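Local coordinates for GNA33 (PDB 2G5D), which probably cleaves the beta-1,4 bond between MurNAc and GlcNAc in peptidoglycan as a lytic transglycosylase, leaving a 1,6-anhydro ring on MurNAc, at residues Arg344-Thr348 / Pro418-Pro422; Tyr141-Asp146 / Leu221-Pro226; Pro51-Gln56 / Ala365-Leu369. All coordinates share one frame; numbering follows the deposited sequence.

Contact 1. Residues Arg344-Thr348 / Pro418-Pro422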
# COMPACT_ATOMS: atom_id res chain seq x y z
N ARG A 344 6.03 -0.63 -10.50
CA ARG A 344 7.36 -0.05 -10.69
C ARG A 344 8.14 -0.55 -11.91
O ARG A 344 9.20 -0.02 -12.24
CB ARG A 344 8.20 -0.26 -9.45
CG ARG A 344 7.84 0.64 -8.30
CD ARG A 344 8.83 0.42 -7.17
NE ARG A 344 10.07 1.12 -7.47
CZ ARG A 344 11.10 1.20 -6.63
NH1 ARG A 344 11.04 0.63 -5.44
NH2 ARG A 344 12.19 1.88 -7.00
N HIS A 345 7.63 -1.59 -12.56
CA HIS A 345 8.13 -1.99 -13.86
C HIS A 345 7.93 -0.87 -14.84
O HIS A 345 8.66 -0.76 -15.83
CB HIS A 345 7.39 -3.22 -14.38
CG HIS A 345 7.74 -4.49 -13.69
ND1 HIS A 345 9.05 -4.88 -13.46
CD2 HIS A 345 6.97 -5.50 -13.22
CE1 HIS A 345 9.06 -6.06 -12.86
NE2 HIS A 345 7.81 -6.46 -12.70
N TYR A 346 6.91 -0.04 -14.57
CA TYR A 346 6.39 0.93 -15.53
C TYR A 346 6.45 2.38 -15.05
O TYR A 346 6.74 3.28 -15.85
CB TYR A 346 4.98 0.51 -15.99
CG TYR A 346 4.98 -0.79 -16.78
CD1 TYR A 346 4.45 -1.96 -16.24
CD2 TYR A 346 5.58 -0.87 -18.05
CE1 TYR A 346 4.49 -3.18 -16.95
CE2 TYR A 346 5.62 -2.07 -18.77
CZ TYR A 346 5.06 -3.22 -18.21
OH TYR A 346 5.08 -4.41 -18.91
N ILE A 347 6.18 2.60 -13.76
CA ILE A 347 6.11 3.96 -13.18
C ILE A 347 7.29 4.20 -12.26
O ILE A 347 7.63 3.35 -11.44
CB ILE A 347 4.78 4.22 -12.37
CG1 ILE A 347 3.53 3.88 -13.20
CG2 ILE A 347 4.75 5.67 -11.80
CD1 ILE A 347 3.46 4.52 -14.58
N THR A 348 7.93 5.36 -12.44
CA THR A 348 9.06 5.76 -11.61
C THR A 348 8.51 6.12 -10.23
O THR A 348 7.55 6.88 -10.12
CB THR A 348 9.85 6.93 -12.26
OG1 THR A 348 10.29 6.53 -13.56
CG2 THR A 348 11.07 7.28 -11.42
N PRO A 418 10.94 8.24 -18.93
CA PRO A 418 10.39 7.09 -18.27
C PRO A 418 11.19 5.85 -18.70
O PRO A 418 11.92 5.87 -19.70
CB PRO A 418 8.96 7.04 -18.77
CG PRO A 418 9.01 7.71 -20.09
CD PRO A 418 10.04 8.75 -19.99
N GLU A 419 11.09 4.78 -17.95
CA GLU A 419 11.88 3.63 -18.26
C GLU A 419 11.13 2.40 -17.81
O GLU A 419 10.57 2.35 -16.72
CB GLU A 419 13.23 3.73 -17.56
CG GLU A 419 14.16 2.59 -17.82
CD GLU A 419 15.42 2.69 -16.97
OE1 GLU A 419 15.65 3.76 -16.36
OE2 GLU A 419 16.16 1.68 -16.92
N TYR A 420 11.12 1.40 -18.69
CA TYR A 420 10.67 0.08 -18.33
C TYR A 420 11.80 -0.56 -17.53
O TYR A 420 12.96 -0.60 -17.96
CB TYR A 420 10.31 -0.71 -19.59
CG TYR A 420 10.08 -2.19 -19.36
CD1 TYR A 420 10.87 -3.15 -20.01
CD2 TYR A 420 9.09 -2.63 -18.49
CE1 TYR A 420 10.66 -4.51 -19.80
CE2 TYR A 420 8.87 -3.97 -18.27
CZ TYR A 420 9.66 -4.90 -18.93
OH TYR A 420 9.42 -6.23 -18.70
N ARG A 421 11.45 -1.05 -16.34
CA ARG A 421 12.40 -1.57 -15.40
C ARG A 421 12.06 -3.03 -15.10
O ARG A 421 11.34 -3.32 -14.14
CB ARG A 421 12.41 -0.71 -14.13
CG ARG A 421 12.92 0.71 -14.37
CD ARG A 421 13.14 1.49 -13.08
NE ARG A 421 13.72 2.81 -13.33
CZ ARG A 421 13.04 3.93 -13.52
NH1 ARG A 421 11.70 3.93 -13.49
NH2 ARG A 421 13.69 5.07 -13.73
N PRO A 422 12.60 -3.96 -15.92
CA PRO A 422 12.28 -5.39 -15.80
C PRO A 422 12.71 -5.98 -14.46
O PRO A 422 13.37 -5.33 -13.64
CB PRO A 422 13.09 -6.02 -16.94
CG PRO A 422 14.18 -5.05 -17.23
CD PRO A 422 13.57 -3.70 -17.00
OXT PRO A 422 12.38 -7.12 -14.15
O HOH W 1 9.57 2.26 -14.20
O HOH W 2 9.05 5.13 -15.83
O HOH W 3 12.29 7.70 -14.83

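Contact 2. Residues Tyr141-Asp146 / Leu221-Pro226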
# COMPACT_ATOMS: atom_id res chain seq x y z
N TYR A 141 -0.35 -7.56 17.64
CA TYR A 141 1.03 -7.89 17.95
C TYR A 141 2.03 -7.15 17.07
O TYR A 141 1.81 -6.98 15.87
CB TYR A 141 1.28 -9.39 17.78
CG TYR A 141 0.46 -10.29 18.66
CD1 TYR A 141 -0.65 -10.94 18.15
CD2 TYR A 141 0.84 -10.55 19.99
CE1 TYR A 141 -1.40 -11.80 18.93
CE2 TYR A 141 0.10 -11.42 20.79
CZ TYR A 141 -1.02 -12.04 20.26
OH TYR A 141 -1.77 -12.88 21.02
N GLY A 142 3.13 -6.73 17.68
CA GLY A 142 4.31 -6.31 16.96
C GLY A 142 5.18 -7.51 16.65
O GLY A 142 4.76 -8.65 16.86
N ILE A 143 6.38 -7.26 16.13
CA ILE A 143 7.32 -8.34 15.83
C ILE A 143 7.65 -9.18 17.08
O ILE A 143 8.17 -8.65 18.07
CB ILE A 143 8.61 -7.80 15.14
CG1 ILE A 143 8.28 -7.22 13.77
CG2 ILE A 143 9.66 -8.91 15.02
CD1 ILE A 143 9.29 -6.21 13.25
N PRO A 144 7.34 -10.49 17.04
CA PRO A 144 7.57 -11.41 18.16
C PRO A 144 9.03 -11.47 18.62
O PRO A 144 9.95 -11.14 17.85
CB PRO A 144 7.13 -12.76 17.60
CG PRO A 144 6.19 -12.43 16.52
CD PRO A 144 6.70 -11.17 15.90
N ASP A 145 9.24 -11.90 19.86
CA ASP A 145 10.57 -12.02 20.45
C ASP A 145 11.46 -13.07 19.77
O ASP A 145 12.68 -13.01 19.88
CB ASP A 145 10.44 -12.38 21.93
CG ASP A 145 9.69 -11.34 22.73
OD1 ASP A 145 9.38 -10.26 22.18
OD2 ASP A 145 9.41 -11.61 23.92
N ASP A 146 10.85 -14.03 19.08
CA ASP A 146 11.58 -15.14 18.46
C ASP A 146 11.42 -15.16 16.94
O ASP A 146 11.72 -16.15 16.28
CB ASP A 146 11.12 -16.47 19.06
CG ASP A 146 9.66 -16.79 18.73
OD1 ASP A 146 8.84 -15.85 18.61
OD2 ASP A 146 9.33 -17.99 18.58
N LEU A 221 1.23 -16.97 20.41
CA LEU A 221 2.12 -15.85 20.72
C LEU A 221 2.02 -15.38 22.17
O LEU A 221 2.62 -14.37 22.53
CB LEU A 221 1.91 -14.68 19.74
CG LEU A 221 2.16 -14.89 18.24
CD1 LEU A 221 1.96 -13.58 17.51
CD2 LEU A 221 3.53 -15.44 17.95
N ASP A 222 1.26 -16.09 22.99
CA ASP A 222 1.13 -15.75 24.40
C ASP A 222 2.49 -15.73 25.08
O ASP A 222 3.18 -16.75 25.15
CB ASP A 222 0.19 -16.72 25.12
CG ASP A 222 -1.27 -16.43 24.86
OD1 ASP A 222 -1.59 -15.36 24.29
OD2 ASP A 222 -2.12 -17.27 25.24
N GLY A 223 2.86 -14.54 25.56
CA GLY A 223 4.08 -14.34 26.34
C GLY A 223 5.35 -14.05 25.55
O GLY A 223 6.42 -13.92 26.15
N LYS A 224 5.27 -13.94 24.23
CA LYS A 224 6.48 -13.81 23.41
C LYS A 224 6.38 -12.81 22.24
O LYS A 224 7.10 -12.92 21.25
CB LYS A 224 6.96 -15.18 22.92
CG LYS A 224 6.00 -15.90 21.97
CD LYS A 224 6.64 -17.13 21.39
CE LYS A 224 5.93 -17.56 20.12
NZ LYS A 224 6.48 -18.85 19.62
N ALA A 225 5.48 -11.84 22.37
CA ALA A 225 5.35 -10.77 21.39
C ALA A 225 4.78 -9.52 22.05
O ALA A 225 3.87 -9.62 22.88
CB ALA A 225 4.47 -11.20 20.23
N PRO A 226 5.32 -8.33 21.70
CA PRO A 226 4.73 -7.08 22.19
C PRO A 226 3.32 -6.91 21.64
O PRO A 226 3.06 -7.26 20.48
CB PRO A 226 5.66 -6.00 21.64
CG PRO A 226 6.37 -6.63 20.50
CD PRO A 226 6.49 -8.09 20.84
O HOH W 4 -1.24 -15.51 20.05

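Contact 3. Residues Pro51-Gln56 / Ala365-Leu369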
# COMPACT_ATOMS: atom_id res chain seq x y z
N PRO A 51 -7.14 16.19 -18.84
CA PRO A 51 -8.46 16.77 -18.65
C PRO A 51 -8.58 17.42 -17.27
O PRO A 51 -8.14 16.85 -16.29
CB PRO A 51 -9.40 15.58 -18.82
CG PRO A 51 -8.57 14.35 -18.51
CD PRO A 51 -7.15 14.71 -18.87
N HIS A 52 -9.14 18.63 -17.22
CA HIS A 52 -9.28 19.39 -15.96
C HIS A 52 -7.96 19.76 -15.28
O HIS A 52 -7.95 20.12 -14.10
CB HIS A 52 -10.20 18.68 -14.98
CG HIS A 52 -11.59 18.50 -15.47
ND1 HIS A 52 -12.54 17.79 -14.78
CD2 HIS A 52 -12.20 18.95 -16.60
CE1 HIS A 52 -13.68 17.80 -15.46
NE2 HIS A 52 -13.49 18.48 -16.58
N TRP A 53 -6.88 19.71 -16.04
CA TRP A 53 -5.58 20.22 -15.60
C TRP A 53 -5.70 21.61 -14.96
O TRP A 53 -5.20 21.82 -13.86
CB TRP A 53 -4.63 20.33 -16.79
CG TRP A 53 -3.34 20.93 -16.38
CD1 TRP A 53 -2.93 22.23 -16.52
CD2 TRP A 53 -2.28 20.25 -15.69
NE1 TRP A 53 -1.66 22.39 -15.97
CE2 TRP A 53 -1.25 21.19 -15.46
CE3 TRP A 53 -2.09 18.92 -15.27
CZ2 TRP A 53 -0.05 20.85 -14.81
CZ3 TRP A 53 -0.91 18.58 -14.62
CH2 TRP A 53 0.10 19.54 -14.41
N ALA A 54 -6.33 22.54 -15.66
CA ALA A 54 -6.50 23.94 -15.20
C ALA A 54 -7.12 24.06 -13.81
O ALA A 54 -6.66 24.89 -13.01
CB ALA A 54 -7.37 24.72 -16.22
N ALA A 55 -8.13 23.22 -13.55
CA ALA A 55 -8.93 23.26 -12.32
C ALA A 55 -8.43 22.40 -11.13
O ALA A 55 -9.10 22.30 -10.09
CB ALA A 55 -10.41 22.95 -12.65
N GLN A 56 -7.25 21.81 -11.26
CA GLN A 56 -6.66 21.05 -10.16
C GLN A 56 -6.40 21.84 -8.88
O GLN A 56 -6.02 23.00 -8.91
CB GLN A 56 -5.34 20.41 -10.58
CG GLN A 56 -5.45 19.27 -11.59
CD GLN A 56 -6.41 18.20 -11.12
OE1 GLN A 56 -6.13 17.51 -10.14
NE2 GLN A 56 -7.56 18.09 -11.79
N ALA A 365 -16.65 12.57 -13.44
CA ALA A 365 -15.24 12.64 -13.79
C ALA A 365 -14.36 12.91 -12.57
O ALA A 365 -14.59 13.87 -11.82
CB ALA A 365 -14.99 13.69 -14.89
N LEU A 366 -13.36 12.04 -12.38
CA LEU A 366 -12.43 12.14 -11.27
C LEU A 366 -11.04 12.30 -11.89
O LEU A 366 -10.45 11.32 -12.27
CB LEU A 366 -12.47 10.85 -10.43
CG LEU A 366 -12.14 10.85 -8.93
CD1 LEU A 366 -11.09 9.79 -8.64
CD2 LEU A 366 -11.74 12.21 -8.36
N ASN A 367 -10.58 13.55 -12.01
CA ASN A 367 -9.28 13.89 -12.64
C ASN A 367 -8.37 14.56 -11.62
O ASN A 367 -8.70 15.62 -11.06
CB ASN A 367 -9.44 14.81 -13.88
CG ASN A 367 -10.42 14.27 -14.92
OD1 ASN A 367 -10.41 13.10 -15.27
ND2 ASN A 367 -11.26 15.15 -15.44
N ARG A 368 -7.22 13.95 -11.35
CA ARG A 368 -6.43 14.30 -10.20
C ARG A 368 -4.95 14.16 -10.48
O ARG A 368 -4.52 13.14 -11.00
CB ARG A 368 -6.78 13.36 -9.02
CG ARG A 368 -8.17 13.58 -8.40
CD ARG A 368 -8.05 14.46 -7.15
NE ARG A 368 -9.35 15.02 -6.79
CZ ARG A 368 -10.20 14.49 -5.91
NH1 ARG A 368 -9.94 13.35 -5.27
NH2 ARG A 368 -11.36 15.12 -5.68
N LEU A 369 -4.16 15.17 -10.13
CA LEU A 369 -2.71 14.98 -10.06
C LEU A 369 -2.34 14.40 -8.71
O LEU A 369 -2.24 15.13 -7.71
CB LEU A 369 -1.93 16.28 -10.31
CG LEU A 369 -0.40 16.07 -10.37
CD1 LEU A 369 -0.05 15.14 -11.52
CD2 LEU A 369 0.27 17.43 -10.54

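Contact 1. Residues Arg344-Thr348 / Pro418-Pro422
H345 grips the backbone of R421 at both its polar atoms. R421 N donates to H345 O at 2.9 Å, and H345 ND1 returns a bond to R421 O at 2.9 Å, nearly straight (178°) and in the plane of the imidazole. The ring reaches that carbonyl because CG stands anti to its own carbonyl carbon (chi1 -73°). Further along, the extended R421 chain carries its guanidinium to T348, where NH1 meets OG1 edge-on at 3.0 Å; E419 CB covers one guanidinium face. NH1 has a second acceptor in water 1 (2.8 Å), which also lies beside R344 O and E419 O. Water 2 accepts from E419 N and bonds Y346 O and T348 OG1. Y346 O has another partner in Y42 OH, and Y346 OH is taken up by G38 O. The Y346 and Y420 rings run side by side with little overlap, their centroids 5.3 Å apart. The C-terminal tail is therefore fastened to the loop after strand 339-342 mainly by directed polar bonds and ordered water at the surface, and the ND1 bond implies a proton on that nitrogen of H345.

Contact 2. Residues Tyr141-Asp146 / Leu221-Pro226
L221 lies over one face of the Y141 ring: its CD1 sits 3.8 Å from the centroid, 14° off the normal, a CH-pi contact displaced toward the rim. A225 CB reaches the same ring obliquely, 3.7 Å from CD2, while at the phenol end OH shares water 4 with L221 N. This is the end of an antiparallel ladder in the MltA-specific insert domain: strands 138-141 and 227-231 pair, and the bond from G142 N to P226 O (2.9 Å) carries that pairing one step past them. The loop before P226 comes round through a type II turn from L221 to K224, with G223 at positive phi. Helix 213-217 adds I216 against both Y141 and L221. At the end of the turn, K224 O accepts from D145 N at 2.7 Å, so the two loops are held at two backbone points with A225 CB packed against P144 CA between them. K224 then extends fully beyond CG toward D146, whose carboxylate is swung toward it by a chi1 of 65°; H211 NE2 also bonds K224 NZ, and Y210 OH bonds D146 OD1. In the salt bridge K224 NZ meets D146 OD2 on its syn side, 3.2 Å away and 32° out of the carboxylate plane.

Contact 3. Residues Pro51-Gln56 / Ala365-Leu369
H52 and N367 bring the backbones nearest, CA atoms 6.4 Å apart, where the loop takes a left-handed residue at H52 (phi 62°) and enters a type I turn from W53 to Q56 beside an extended strand. Q56 does the bonding. With CG anti to its carbonyl carbon and the chain bent at chi2 (-54°), its amide lies against the strand: NE2 donates to N367 O at 2.8 Å and OE1 accepts from L369 N at 3.1 Å. The second N-H of NE2 goes back to H52 O at 3.1 Å, and these bonds fix the amide's rotation. Each donor approaches well above the plane of the carbonyl it meets. N367 packs against the loop, its CB 3.4 Å from P51 O and its ND2 over one face of the H52 imidazole, 3.4 Å from CG, with amide and ring planes steeply inclined. Farther along the strand, W53 grazes L369 CD2 and bonds E100 with its indole nitrogen. L366 and R368 pair with strand 352-358 through T357 and V355, so Q56 imitates a neighbouring strand on the other edge of a strand in the 3D domain, whose family belongs to the double-psi beta-barrel clan.

Overall arrangement
From the N terminus, the chain reaches residues 51-56 first, just ahead of helix 58-72, and opens the long loop of contact 3. Contact 2 opens and closes inside it, at 141-146, where the chain leaves for the small five-strand sheet (strands 148-151 to 206-209), and at 221-226, after it returns. Then 344-348 opens contact 1 before 365-369 closes contact 3, and only the tail 418-422 closes contact 1, so these two cross. Both draw terminal parts of the chain onto the 3D domain, their nearest atoms about 11 Å apart. Contact 2 lies on the opposite side of the chain's centre from both, with centres about 38 Å from contact 1 and 47 Å from contact 3.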